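Local coordinates for protein L-lysine 6-oxidase (Marinomonas mediterranea, PDB 3WEU) that oxidises the side-chain amine of L-lysine with a cysteine tryptophylquinone cofactor, releasing ammonium and the hydrogen peroxide that makes it antibacterial, at residues Asp39-Thr44 against Arg186-Gly191; Arg487-Glu492 against Thr502-Cys507; Val521-Pro526 against Leu572-Tyr577; Val589-Leu594 against Phe645-Arg650. One frame throughout, in Å; residues are numbered along the deposited sequence.

Contact 1 (Asp39-Thr44 against Arg186-Gly191)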
loop_
_atom_site.group_PDB
_atom_site.type_symbol
_atom_site.label_atom_id
_atom_site.label_comp_id
_atom_site.label_asym_id
_atom_site.label_seq_id
_atom_site.Cartn_x
_atom_site.Cartn_y
_atom_site.Cartn_z
ATOM N N ASP A 39 24.608 -41.241 18.416
ATOM C CA ASP A 39 25.497 -40.624 19.377
ATOM C C ASP A 39 25.856 -39.166 19.022
ATOM O O ASP A 39 26.639 -38.564 19.755
ATOM C CB ASP A 39 26.811 -41.397 19.471
ATOM C CG ASP A 39 26.640 -42.808 20.088
ATOM O OD1 ASP A 39 25.661 -43.004 20.790
ATOM O OD2 ASP A 39 27.525 -43.656 19.874
ATOM N N LEU A 40 25.326 -38.667 17.895
ATOM C CA LEU A 40 25.572 -37.323 17.392
ATOM C C LEU A 40 27.060 -37.100 16.994
ATOM O O LEU A 40 27.565 -35.977 17.064
ATOM C CB LEU A 40 25.156 -36.285 18.413
ATOM C CG LEU A 40 23.714 -35.855 18.498
ATOM C CD1 LEU A 40 22.653 -36.756 17.892
ATOM C CD2 LEU A 40 23.333 -35.189 19.812
ATOM N N LYS A 41 27.715 -38.149 16.508
ATOM C CA LYS A 41 28.983 -38.046 15.846
ATOM C C LYS A 41 28.788 -37.978 14.325
ATOM O O LYS A 41 27.910 -38.637 13.792
ATOM C CB LYS A 41 29.832 -39.215 16.193
ATOM C CG LYS A 41 29.920 -39.206 17.728
ATOM C CD LYS A 41 30.767 -40.315 18.227
ATOM C CE LYS A 41 30.858 -40.144 19.755
ATOM N NZ LYS A 41 32.144 -40.778 20.009
ATOM N N PRO A 42 29.579 -37.140 13.674
ATOM C CA PRO A 42 29.446 -36.948 12.239
ATOM C C PRO A 42 29.745 -38.248 11.523
ATOM O O PRO A 42 30.655 -38.987 11.951
ATOM C CB PRO A 42 30.496 -35.901 11.914
ATOM C CG PRO A 42 31.316 -35.712 13.145
ATOM C CD PRO A 42 30.626 -36.307 14.281
ATOM N N THR A 43 28.982 -38.571 10.495
ATOM C CA THR A 43 29.210 -39.777 9.742
ATOM C C THR A 43 29.665 -39.415 8.311
ATOM O O THR A 43 30.835 -39.289 8.075
ATOM C CB THR A 43 27.972 -40.661 9.757
ATOM O OG1 THR A 43 26.809 -39.926 9.393
ATOM C CG2 THR A 43 27.762 -41.274 11.217
ATOM N N THR A 44 28.720 -39.335 7.426
ATOM C CA THR A 44 28.899 -39.054 6.007
ATOM C C THR A 44 28.483 -37.634 5.783
ATOM O O THR A 44 27.747 -37.070 6.593
ATOM C CB THR A 44 27.972 -39.898 5.108
ATOM O OG1 THR A 44 26.586 -39.479 5.235
ATOM C CG2 THR A 44 28.031 -41.298 5.394
ATOM N N ARG A 186 22.623 -29.118 22.695
ATOM C CA ARG A 186 22.729 -30.538 22.951
ATOM C C ARG A 186 24.141 -30.884 23.393
ATOM O O ARG A 186 25.072 -30.089 23.210
ATOM C CB ARG A 186 22.413 -31.320 21.701
ATOM C CG ARG A 186 20.967 -31.411 21.385
ATOM C CD ARG A 186 20.771 -32.085 20.031
ATOM N NE ARG A 186 19.364 -32.443 19.766
ATOM C CZ ARG A 186 18.802 -33.642 19.970
ATOM N NH1 ARG A 186 19.437 -34.634 20.545
ATOM N NH2 ARG A 186 17.541 -33.823 19.659
ATOM N N THR A 187 24.308 -32.105 23.868
ATOM C CA THR A 187 25.585 -32.736 23.963
ATOM C C THR A 187 25.499 -34.038 23.222
ATOM O O THR A 187 24.416 -34.599 23.075
ATOM C CB THR A 187 26.069 -33.055 25.372
ATOM O OG1 THR A 187 25.081 -33.862 26.032
ATOM C CG2 THR A 187 26.406 -31.720 26.155
ATOM N N ASP A 188 26.654 -34.511 22.792
ATOM C CA ASP A 188 26.781 -35.779 22.065
ATOM C C ASP A 188 27.037 -36.831 23.146
ATOM O O ASP A 188 26.881 -36.540 24.370
ATOM C CB ASP A 188 27.848 -35.756 20.956
ATOM C CG ASP A 188 29.268 -35.774 21.450
ATOM O OD1 ASP A 188 29.530 -35.722 22.681
ATOM O OD2 ASP A 188 30.183 -35.797 20.582
ATOM N N SER A 189 27.321 -38.050 22.719
ATOM C CA SER A 189 27.472 -39.153 23.647
ATOM C C SER A 189 28.672 -39.026 24.587
ATOM O O SER A 189 28.770 -39.767 25.554
ATOM C CB SER A 189 27.467 -40.503 22.915
ATOM O OG SER A 189 28.632 -40.644 22.201
ATOM N N GLN A 190 29.603 -38.119 24.308
ATOM C CA GLN A 190 30.788 -37.901 25.135
ATOM C C GLN A 190 30.847 -36.529 25.769
ATOM O O GLN A 190 31.893 -36.133 26.335
ATOM C CB GLN A 190 32.054 -38.131 24.311
ATOM C CG GLN A 190 32.222 -39.589 23.881
ATOM C CD GLN A 190 33.391 -39.826 22.962
ATOM O OE1 GLN A 190 33.390 -39.464 21.784
ATOM N NE2 GLN A 190 34.427 -40.467 23.503
ATOM N N GLY A 191 29.758 -35.804 25.726
ATOM C CA GLY A 191 29.700 -34.528 26.438
ATOM C C GLY A 191 30.083 -33.305 25.624
ATOM O O GLY A 191 30.075 -32.179 26.190
HETATM O O HOH W 1 29.934 -34.932 18.037
#

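Contact 2 (Arg487-Glu492 against Thr502-Cys507)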
loop_
_atom_site.group_PDB
_atom_site.type_symbol
_atom_site.label_atom_id
_atom_site.label_comp_id
_atom_site.label_asym_id
_atom_site.label_seq_id
_atom_site.Cartn_x
_atom_site.Cartn_y
_atom_site.Cartn_z
ATOM N N ARG A 487 24.950 -0.064 23.776
ATOM C CA ARG A 487 26.392 -0.177 23.895
ATOM C C ARG A 487 27.023 -0.646 22.570
ATOM O O ARG A 487 26.677 -1.728 22.066
ATOM C CB ARG A 487 26.789 -1.168 24.988
ATOM C CG ARG A 487 28.264 -1.395 25.133
ATOM C CD ARG A 487 28.620 -2.294 26.301
ATOM N NE ARG A 487 30.049 -2.507 26.457
ATOM C CZ ARG A 487 30.738 -3.385 25.732
ATOM N NH1 ARG A 487 30.077 -4.100 24.802
ATOM N NH2 ARG A 487 32.037 -3.544 25.897
ATOM N N ASP A 488 27.945 0.147 22.050
ATOM C CA ASP A 488 28.776 -0.264 20.925
ATOM C C ASP A 488 30.092 -0.833 21.425
ATOM O O ASP A 488 30.969 -0.146 21.910
ATOM C CB ASP A 488 29.032 0.904 20.007
ATOM C CG ASP A 488 29.723 0.482 18.700
ATOM O OD1 ASP A 488 30.125 -0.700 18.590
ATOM O OD2 ASP A 488 29.835 1.314 17.801
ATOM N N GLU A 489 30.237 -2.153 21.303
ATOM C CA GLU A 489 31.462 -2.801 21.615
ATOM C C GLU A 489 32.664 -2.287 20.885
ATOM O O GLU A 489 33.807 -2.385 21.377
ATOM C CB GLU A 489 31.299 -4.287 21.334
ATOM C CG GLU A 489 31.188 -4.674 19.832
ATOM C CD GLU A 489 29.880 -4.287 19.139
ATOM O OE1 GLU A 489 28.861 -3.803 19.747
ATOM O OE2 GLU A 489 29.834 -4.531 17.896
ATOM N N CYS A 490 32.464 -1.771 19.661
ATOM C CA CYS A 490 33.601 -1.117 18.973
ATOM C C CYS A 490 34.032 0.231 19.554
ATOM O O CYS A 490 35.181 0.603 19.405
ATOM C CB CYS A 490 33.277 -0.899 17.512
ATOM S SG CYS A 490 33.050 -2.521 16.668
ATOM N N GLU A 491 33.101 0.948 20.136
ATOM C CA GLU A 491 33.395 2.204 20.837
ATOM C C GLU A 491 34.011 1.950 22.214
ATOM O O GLU A 491 35.057 2.516 22.544
ATOM C CB GLU A 491 32.124 3.041 20.980
ATOM C CG GLU A 491 32.382 4.304 21.769
ATOM C CD GLU A 491 31.195 5.210 21.761
ATOM O OE1 GLU A 491 30.134 4.791 21.298
ATOM O OE2 GLU A 491 31.325 6.349 22.223
ATOM N N GLU A 492 33.435 1.077 23.012
ATOM C CA GLU A 492 34.001 0.844 24.387
ATOM C C GLU A 492 35.222 0.045 24.447
ATOM O O GLU A 492 35.974 0.219 25.384
ATOM C CB GLU A 492 32.987 0.149 25.292
ATOM C CG GLU A 492 31.641 0.814 25.267
ATOM C CD GLU A 492 31.715 2.315 25.557
ATOM O OE1 GLU A 492 32.599 2.767 26.293
ATOM O OE2 GLU A 492 30.896 3.056 25.000
ATOM N N THR A 502 25.762 -9.945 15.395
ATOM C CA THR A 502 24.735 -9.973 14.342
ATOM C C THR A 502 23.803 -8.770 14.347
ATOM O O THR A 502 22.945 -8.621 13.496
ATOM C CB THR A 502 23.896 -11.269 14.385
ATOM O OG1 THR A 502 23.237 -11.415 15.660
ATOM C CG2 THR A 502 24.843 -12.516 14.075
ATOM N N LYS A 503 23.935 -7.871 15.304
ATOM C CA LYS A 503 22.876 -6.886 15.461
ATOM C C LYS A 503 22.784 -5.893 14.338
ATOM O O LYS A 503 21.701 -5.316 14.105
ATOM C CB LYS A 503 23.042 -6.133 16.779
ATOM C CG LYS A 503 24.275 -5.299 16.859
ATOM C CD LYS A 503 24.567 -4.888 18.287
ATOM C CE LYS A 503 25.919 -4.176 18.408
ATOM N NZ LYS A 503 26.126 -3.558 19.774
ATOM N N ARG A 504 23.883 -5.650 13.663
ATOM C CA ARG A 504 23.906 -4.663 12.583
ATOM C C ARG A 504 23.206 -5.104 11.310
ATOM O O ARG A 504 22.855 -4.283 10.449
ATOM C CB ARG A 504 25.359 -4.299 12.254
ATOM C CG ARG A 504 25.968 -3.447 13.346
ATOM C CD ARG A 504 27.436 -3.284 13.066
ATOM N NE ARG A 504 28.102 -2.386 14.019
ATOM C CZ ARG A 504 28.461 -2.743 15.239
ATOM N NH1 ARG A 504 28.177 -3.988 15.688
ATOM N NH2 ARG A 504 29.060 -1.856 16.030
ATOM N N MET A 505 22.993 -6.416 11.168
ATOM C CA MET A 505 22.474 -6.987 9.944
ATOM C C MET A 505 21.001 -6.627 9.795
ATOM O O MET A 505 20.369 -6.123 10.740
ATOM C CB MET A 505 22.615 -8.518 9.933
ATOM C CG MET A 505 23.968 -9.073 10.336
ATOM S SD MET A 505 25.367 -8.252 9.545
ATOM C CE MET A 505 25.264 -9.046 7.957
ATOM N N ALA A 506 20.443 -6.897 8.616
ATOM C CA ALA A 506 19.052 -6.541 8.401
ATOM C C ALA A 506 18.142 -7.275 9.363
ATOM O O ALA A 506 18.382 -8.418 9.788
ATOM C CB ALA A 506 18.613 -6.802 6.971
ATOM N N CYS A 507 17.079 -6.574 9.710
ATOM C CA CYS A 507 16.036 -7.069 10.616
ATOM C C CYS A 507 14.699 -6.975 9.930
ATOM O O CYS A 507 14.099 -5.861 9.843
ATOM C CB CYS A 507 16.060 -6.229 11.876
ATOM S SG CYS A 507 14.966 -6.942 13.124
HETATM O O HOH W 2 30.712 0.448 15.435
#

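Contact 3 (Val521-Pro526 against Leu572-Tyr577). With EDO (1,2-ethanediol), chain J.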
loop_
_atom_site.group_PDB
_atom_site.type_symbol
_atom_site.label_atom_id
_atom_site.label_comp_id
_atom_site.label_asym_id
_atom_site.label_seq_id
_atom_site.Cartn_x
_atom_site.Cartn_y
_atom_site.Cartn_z
ATOM N N VAL A 521 26.443 -0.244 -10.570
ATOM C CA VAL A 521 27.412 0.660 -9.904
ATOM C C VAL A 521 28.031 1.654 -10.909
ATOM O O VAL A 521 28.640 1.286 -11.932
ATOM C CB VAL A 521 28.554 -0.130 -9.228
ATOM C CG1 VAL A 521 29.380 0.791 -8.356
ATOM C CG2 VAL A 521 27.978 -1.320 -8.416
ATOM N N ASN A 522 27.874 2.945 -10.604
ATOM C CA ASN A 522 28.429 3.998 -11.432
ATOM C C ASN A 522 29.955 3.848 -11.438
ATOM O O ASN A 522 30.553 3.609 -10.362
ATOM C CB ASN A 522 28.107 5.390 -10.831
ATOM C CG ASN A 522 28.912 6.463 -11.496
ATOM O OD1 ASN A 522 29.967 6.835 -11.028
ATOM N ND2 ASN A 522 28.506 6.826 -12.678
ATOM N N PHE A 523 30.597 4.117 -12.564
ATOM C CA PHE A 523 32.043 4.084 -12.537
ATOM C C PHE A 523 32.732 5.344 -13.115
ATOM O O PHE A 523 33.883 5.297 -13.525
ATOM C CB PHE A 523 32.563 2.837 -13.196
ATOM C CG PHE A 523 32.124 2.635 -14.613
ATOM C CD1 PHE A 523 32.947 2.989 -15.651
ATOM C CD2 PHE A 523 30.954 1.952 -14.913
ATOM C CE1 PHE A 523 32.613 2.748 -16.985
ATOM C CE2 PHE A 523 30.594 1.721 -16.247
ATOM C CZ PHE A 523 31.414 2.133 -17.284
ATOM N N SER A 524 32.034 6.452 -13.140
ATOM C CA SER A 524 32.564 7.685 -13.789
ATOM C C SER A 524 32.872 8.760 -12.781
ATOM O O SER A 524 33.694 9.635 -13.026
ATOM C CB SER A 524 31.569 8.248 -14.799
ATOM O OG SER A 524 30.336 8.556 -14.186
ATOM N N GLU A 525 32.200 8.749 -11.643
ATOM C CA GLU A 525 32.347 9.825 -10.644
ATOM C C GLU A 525 32.570 9.168 -9.295
ATOM O O GLU A 525 31.628 8.607 -8.686
ATOM C CB GLU A 525 31.083 10.686 -10.565
ATOM C CG GLU A 525 30.921 11.617 -11.781
ATOM C CD GLU A 525 31.922 12.781 -11.708
ATOM O OE1 GLU A 525 32.677 12.926 -10.720
ATOM O OE2 GLU A 525 32.000 13.454 -12.709
ATOM N N PRO A 526 33.810 9.251 -8.792
ATOM C CA PRO A 526 34.160 8.501 -7.592
ATOM C C PRO A 526 33.302 8.782 -6.378
ATOM O O PRO A 526 33.114 7.896 -5.519
ATOM C CB PRO A 526 35.577 8.975 -7.320
ATOM C CG PRO A 526 36.163 9.177 -8.721
ATOM C CD PRO A 526 35.011 9.740 -9.531
ATOM N N LEU A 572 23.898 6.360 -11.171
ATOM C CA LEU A 572 24.333 7.288 -12.203
ATOM C C LEU A 572 24.957 6.541 -13.357
ATOM O O LEU A 572 25.922 5.822 -13.145
ATOM C CB LEU A 572 25.344 8.289 -11.664
ATOM C CG LEU A 572 25.808 9.357 -12.650
ATOM C CD1 LEU A 572 24.621 10.329 -12.968
ATOM C CD2 LEU A 572 27.013 10.060 -12.108
ATOM N N PRO A 573 24.451 6.704 -14.571
ATOM C CA PRO A 573 25.163 6.116 -15.715
ATOM C C PRO A 573 26.472 6.855 -15.956
ATOM O O PRO A 573 26.520 8.034 -15.653
ATOM C CB PRO A 573 24.259 6.393 -16.866
ATOM C CG PRO A 573 22.944 6.754 -16.287
ATOM C CD PRO A 573 23.210 7.388 -14.997
ATOM N N PRO A 574 27.503 6.216 -16.500
ATOM C CA PRO A 574 27.481 4.826 -16.919
ATOM C C PRO A 574 27.756 3.898 -15.744
ATOM O O PRO A 574 28.483 4.263 -14.785
ATOM C CB PRO A 574 28.609 4.756 -17.970
ATOM C CG PRO A 574 29.604 5.738 -17.406
ATOM C CD PRO A 574 28.730 6.898 -16.931
ATOM N N ALA A 575 27.126 2.717 -15.771
ATOM C CA ALA A 575 27.212 1.850 -14.630
ATOM C C ALA A 575 27.515 0.432 -15.034
ATOM O O ALA A 575 27.322 0.064 -16.211
ATOM C CB ALA A 575 25.948 1.873 -13.836
ATOM N N TYR A 576 27.994 -0.338 -14.054
ATOM C CA TYR A 576 28.434 -1.734 -14.283
ATOM C C TYR A 576 27.697 -2.704 -13.386
ATOM O O TYR A 576 27.498 -2.476 -12.205
ATOM C CB TYR A 576 29.963 -1.856 -14.055
ATOM C CG TYR A 576 30.563 -3.099 -14.682
ATOM C CD1 TYR A 576 30.918 -3.117 -16.037
ATOM C CD2 TYR A 576 30.730 -4.243 -13.948
ATOM C CE1 TYR A 576 31.477 -4.231 -16.596
ATOM C CE2 TYR A 576 31.266 -5.388 -14.519
ATOM C CZ TYR A 576 31.622 -5.364 -15.848
ATOM O OH TYR A 576 32.156 -6.467 -16.417
ATOM N N TYR A 577 27.253 -3.797 -14.003
ATOM C CA TYR A 577 26.542 -4.874 -13.312
ATOM C C TYR A 577 27.454 -5.693 -12.460
ATOM O O TYR A 577 28.393 -6.373 -12.993
ATOM C CB TYR A 577 25.931 -5.758 -14.413
ATOM C CG TYR A 577 24.950 -6.813 -14.004
ATOM C CD1 TYR A 577 23.583 -6.533 -13.927
ATOM C CD2 TYR A 577 25.364 -8.114 -13.776
ATOM C CE1 TYR A 577 22.677 -7.495 -13.579
ATOM C CE2 TYR A 577 24.435 -9.101 -13.464
ATOM C CZ TYR A 577 23.106 -8.768 -13.373
ATOM O OH TYR A 577 22.191 -9.738 -13.124
HETATM C C1 EDO J . 17.533 -10.482 -13.425
HETATM O O1 EDO J . 17.665 -11.592 -12.542
HETATM C C2 EDO J . 18.950 -10.180 -13.924
HETATM O O2 EDO J . 19.671 -9.398 -12.946
#

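Contact 4 (Val589-Leu594 against Phe645-Arg650)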
loop_
_atom_site.group_PDB
_atom_site.type_symbol
_atom_site.label_atom_id
_atom_site.label_comp_id
_atom_site.label_asym_id
_atom_site.label_seq_id
_atom_site.Cartn_x
_atom_site.Cartn_y
_atom_site.Cartn_z
ATOM N N VAL A 589 22.246 -19.567 -11.988
ATOM C CA VAL A 589 22.478 -20.977 -11.626
ATOM C C VAL A 589 21.903 -21.911 -12.652
ATOM O O VAL A 589 21.022 -21.512 -13.452
ATOM C CB VAL A 589 21.884 -21.310 -10.248
ATOM C CG1 VAL A 589 22.558 -20.519 -9.157
ATOM C CG2 VAL A 589 20.383 -21.154 -10.214
ATOM N N LEU A 590 22.381 -23.165 -12.638
ATOM C CA LEU A 590 21.954 -24.177 -13.622
ATOM C C LEU A 590 20.829 -25.002 -13.062
ATOM O O LEU A 590 20.875 -25.421 -11.871
ATOM C CB LEU A 590 23.150 -25.082 -13.986
ATOM C CG LEU A 590 24.394 -24.402 -14.569
ATOM C CD1 LEU A 590 25.411 -25.495 -14.910
ATOM C CD2 LEU A 590 23.972 -23.668 -15.838
ATOM N N THR A 591 19.788 -25.220 -13.876
ATOM C CA THR A 591 18.752 -26.099 -13.501
ATOM C C THR A 591 19.288 -27.504 -13.418
ATOM O O THR A 591 20.108 -27.937 -14.234
ATOM C CB THR A 591 17.581 -26.094 -14.502
ATOM O OG1 THR A 591 18.146 -26.279 -15.812
ATOM C CG2 THR A 591 16.861 -24.810 -14.447
ATOM N N GLY A 592 18.733 -28.237 -12.468
ATOM C CA GLY A 592 19.225 -29.561 -12.072
ATOM C C GLY A 592 18.292 -30.795 -12.176
ATOM O O GLY A 592 18.712 -31.904 -11.854
ATOM N N GLU A 593 16.999 -30.612 -12.481
ATOM C CA GLU A 593 16.060 -31.766 -12.471
ATOM C C GLU A 593 16.335 -32.583 -13.745
ATOM O O GLU A 593 16.172 -32.086 -14.827
ATOM C CB GLU A 593 14.620 -31.250 -12.441
ATOM C CG GLU A 593 14.335 -30.384 -11.188
ATOM C CD GLU A 593 14.356 -31.114 -9.877
ATOM O OE1 GLU A 593 14.311 -32.389 -9.895
ATOM O OE2 GLU A 593 14.449 -30.433 -8.826
ATOM N N LEU A 594 16.725 -33.838 -13.570
ATOM C CA LEU A 594 17.091 -34.732 -14.627
ATOM C C LEU A 594 16.010 -35.783 -14.872
ATOM O O LEU A 594 16.148 -36.568 -15.749
ATOM C CB LEU A 594 18.362 -35.456 -14.217
ATOM C CG LEU A 594 19.595 -34.567 -14.037
ATOM C CD1 LEU A 594 20.791 -35.440 -13.633
ATOM C CD2 LEU A 594 19.887 -33.896 -15.329
ATOM N N PHE A 645 27.900 -28.048 -10.875
ATOM C CA PHE A 645 27.005 -27.564 -9.857
ATOM C C PHE A 645 25.664 -27.182 -10.454
ATOM O O PHE A 645 25.581 -26.421 -11.452
ATOM C CB PHE A 645 27.561 -26.289 -9.218
ATOM C CG PHE A 645 28.648 -26.490 -8.221
ATOM C CD1 PHE A 645 29.960 -26.660 -8.593
ATOM C CD2 PHE A 645 28.340 -26.522 -6.879
ATOM C CE1 PHE A 645 30.959 -26.831 -7.619
ATOM C CE2 PHE A 645 29.317 -26.668 -5.918
ATOM C CZ PHE A 645 30.626 -26.784 -6.289
ATOM N N THR A 646 24.609 -27.671 -9.872
ATOM C CA THR A 646 23.299 -27.279 -10.238
ATOM C C THR A 646 22.444 -27.046 -9.007
ATOM O O THR A 646 22.775 -27.441 -7.860
ATOM C CB THR A 646 22.515 -28.376 -11.063
ATOM O OG1 THR A 646 22.165 -29.456 -10.214
ATOM C CG2 THR A 646 23.335 -28.956 -12.197
ATOM N N GLU A 647 21.269 -26.454 -9.253
ATOM C CA GLU A 647 20.209 -26.424 -8.247
ATOM C C GLU A 647 19.870 -27.863 -7.863
ATOM O O GLU A 647 19.824 -28.765 -8.719
ATOM C CB GLU A 647 18.888 -25.861 -8.846
ATOM C CG GLU A 647 18.902 -24.349 -8.958
ATOM C CD GLU A 647 17.571 -23.747 -9.284
ATOM O OE1 GLU A 647 16.804 -24.408 -9.989
ATOM O OE2 GLU A 647 17.325 -22.639 -8.802
ATOM N N THR A 648 19.584 -28.056 -6.589
ATOM C CA THR A 648 18.991 -29.299 -6.061
ATOM C C THR A 648 17.945 -28.844 -5.003
ATOM O O THR A 648 18.134 -27.783 -4.347
ATOM C CB THR A 648 20.072 -30.204 -5.371
ATOM O OG1 THR A 648 20.694 -29.525 -4.267
ATOM C CG2 THR A 648 21.195 -30.632 -6.372
ATOM N N GLU A 649 16.915 -29.666 -4.803
ATOM C CA GLU A 649 15.999 -29.536 -3.685
ATOM C C GLU A 649 15.187 -28.218 -3.666
ATOM O O GLU A 649 14.642 -27.813 -2.619
ATOM C CB GLU A 649 16.710 -29.744 -2.358
ATOM C CG GLU A 649 17.359 -31.111 -2.216
ATOM C CD GLU A 649 17.865 -31.349 -0.807
ATOM O OE1 GLU A 649 16.999 -31.505 0.105
ATOM O OE2 GLU A 649 19.122 -31.368 -0.612
ATOM N N ARG A 650 14.975 -27.632 -4.840
ATOM C CA ARG A 650 14.079 -26.441 -4.925
ATOM C C ARG A 650 12.662 -26.927 -4.715
ATOM O O ARG A 650 12.321 -27.988 -5.197
ATOM C CB ARG A 650 14.185 -25.771 -6.306
ATOM C CG ARG A 650 13.748 -24.311 -6.262
ATOM C CD ARG A 650 13.746 -23.613 -7.599
ATOM N NE ARG A 650 13.959 -22.171 -7.446
ATOM C CZ ARG A 650 13.084 -21.195 -7.732
ATOM N NH1 ARG A 650 11.908 -21.419 -8.281
ATOM N NH2 ARG A 650 13.431 -19.958 -7.483
HETATM O O HOH W 3 24.611 -23.833 -10.815
HETATM O O HOH W 4 16.369 -26.948 -10.745
HETATM O O HOH W 5 16.069 -28.226 -7.864
HETATM O O HOH W 6 13.629 -30.242 -6.143
#

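Contact 1 (Asp39-Thr44 against Arg186-Gly191)
Three polar links tie Asp39-Lys41 to Asp188-Gln190. The backbone N of Ser189 donates to Asp39 O at 3.1 Å, tilted from the carbonyl plane. Lys41 NZ reaches Gln190 OE1 in a bond modelled at 2.5 Å, whose exact length is doubtful, and made from above the amide carbonyl plane, 57° out of it. The lysine chain is extended beyond CG (chi2 -179°) and crosses the glutamine side chain at about a right angle, which brings its ammonium end over that oxygen. A water supplies the third link by donating to both Leu40 O and Asp188 OD2. The same Asp188 carboxylate forms a salt bridge with Arg192, and Gln190 OE1 also accepts from Arg192.

The second segment is the end of strand 181-187 and the type I beta turn Asp188-Gly191 that leads to strand 193-196, so the loop before strand 42-43 docks on a hairpin connection of the large N-terminal sheet. An Asx turn stiffens this connection: Asp188 OD1 takes the N-H of Gln190 at 2.9 Å from above the carboxylate plane.

Van der Waals contacts fill in around these bonds. Leu40 CB lies against Asp188 CB at 3.7 Å, while its CD2 branch touches Thr187 O at 3.5 Å and approaches the guanidinium of Arg186 obliquely. That arginine is held by a salt bridge to Asp20. Ser189 OG, set between its backbone N and carbonyl carbon (chi1 71°), wedges between two neighbours, 3.3 Å from Lys41 CE and 3.4 Å from Asp39 CB.

Contact 2 (Arg487-Glu492 against Thr502-Cys507)
Two acids and two bases meet in a buried salt-bridge network: Asp488 and Glu489 face Lys503 and Arg504, although the backbones stay far apart. The motif is a capped helix start held against a type I beta turn, Thr502-Met505. Asp488 is the N-cap of helix 489-492, its OD1 accepting from Cys490 N at 2.8 Å.

Glu489 divides its carboxylate between the bases. OE1 takes Lys503 NZ at 2.7 Å and OE2 takes Arg504 NH1 at 2.8 Å, each through a syn lone pair. The bend in the glutamate chain (chi2 -71°) helps turn its carboxylate toward the loop, whose lysine and arginine come in from the opposite direction. The carboxylate plane of Glu489 and the guanidinium plane of Arg504 stand 85° apart, so this is not a flat two-pronged pairing; NH2 adds a weak bond to OE2.

Trp96 lies against Lys503 in a cation-pi contact, and Asp500 is a second anionic partner of its ammonium. With these charges so close and buried, both acids are probably ionised. Asp488 OD1 meets the guanidinium edge in a weak bond, 3.0 Å from Arg504 NH2, and a water bridges Asp488 OD2 to the same NH2.

Contact 3 (Val521-Pro526 against Leu572-Tyr577)
Leu572 O is the first atom of its segment to be gripped: Asn522 ND2 donates to it at 2.8 Å, from above the carbonyl plane but with the oxygen in the amide plane. This lies just beyond the antiparallel ladder of strands 518-522 and 575-579, where the first strand turns away through an Asx motif built by Asn522. The leucine side chain flanks the amide, CD2 3.6 Å from Asn522 ND2.

Pro573 leads through a cis peptide bond into Pro574, whose carbonyl accepts from Phe523 N at 3.1 Å in its own plane. Pro574 CG lies over one face of the Phe523 ring in a CH-pi contact, 4.3 Å from the centroid and offset toward the rim. With CG between its backbone N and carbonyl carbon (chi1 57°), the Phe523 ring is swung back over the second segment, and its edge meets the backbone of Ala575 and Tyr576.

Ala575 forms the non-hydrogen-bonded pair with Asn522. Tyr576 and Val521 form the hydrogen-bonded pair, Tyr576 N to Val521 O at 2.7 Å and Val521 N to Tyr576 O at 3.0 Å. Tyr577 OH shares a hydrogen bond with a bound 1,2-ethanediol, probably from the crystallisation liquor and also bonded to Trp587. The Asn522 amide is fixed at both ends: OD1 receives Ser524 N and Glu525 N, while ND2 also donates almost straight (173°) to Ser524 OG at 2.9 Å.

Contact 4 (Val589-Leu594 against Phe645-Arg650)
Glu647 loses the most surface here, and its backbone supplies the direct hydrogen bond across the contact: Glu647 N donates to Leu590 O at 2.8 Å, nearly straight (173°) and almost along the C=O axis. The side chain, extended beyond CG (chi2 -169°), crosses Val589 at about a right angle, so that CG and OE2 both press on Val589 CG2, OE2 at 3.7 Å. A water joins Glu647 OE1 to Gly592 N, and a salt bridge from Arg614 engages the same oxygen. Together these would probably stabilise the buried carboxylate as an anion.

Leu590 covers the preceding part of the other strand. Its CD1 branch touches Phe645 O at 3.6 Å, and a water spans from Leu590 N to that carbonyl, so that these two backbone groups are joined through the water and not directly.

Thr646 meets the chain where it leaves the strand. Its CB packs on Leu590 O at 3.5 Å and its OG1 lies 3.5 Å from Gly592 CA, while the hydroxyl donates to Glu647 O at 2.9 Å. Gly592 CA also makes a CA-H...O contact to Glu647 O, so the glycine backbone itself lies against both oxygens.

The touching parts run 80° apart, so this is a crossing of two small sheets rather than a shared ladder. Strand 588-590 pairs with 609-611 and strand 645-648 with 631-634; Ile632 of the latter packs on Val589 and Glu647, while the chain beyond Gly592 runs on to helix 596-602.

How the contacts relate
Contacts 2 and 4 are buried, contact 1 is partly buried and contact 3 lies at the surface. The four share no strand or helix, and none touches another; contacts 1 and 3 stand on opposite sides of the chain's centre, their centres about 52 Å apart. Contact 3 alone is a true strand ladder, bonded mainly through backbone and an asparagine. Contact 2 relies on charged side chains bridging distant backbones, whereas contacts 1 and 4 each have one direct backbone bond, helped by a bridging water and a lysine-glutamine bond in contact 1 and by several waters in contact 4. Strand 575-579 of contact 3 is followed by strand 588-590 of contact 4.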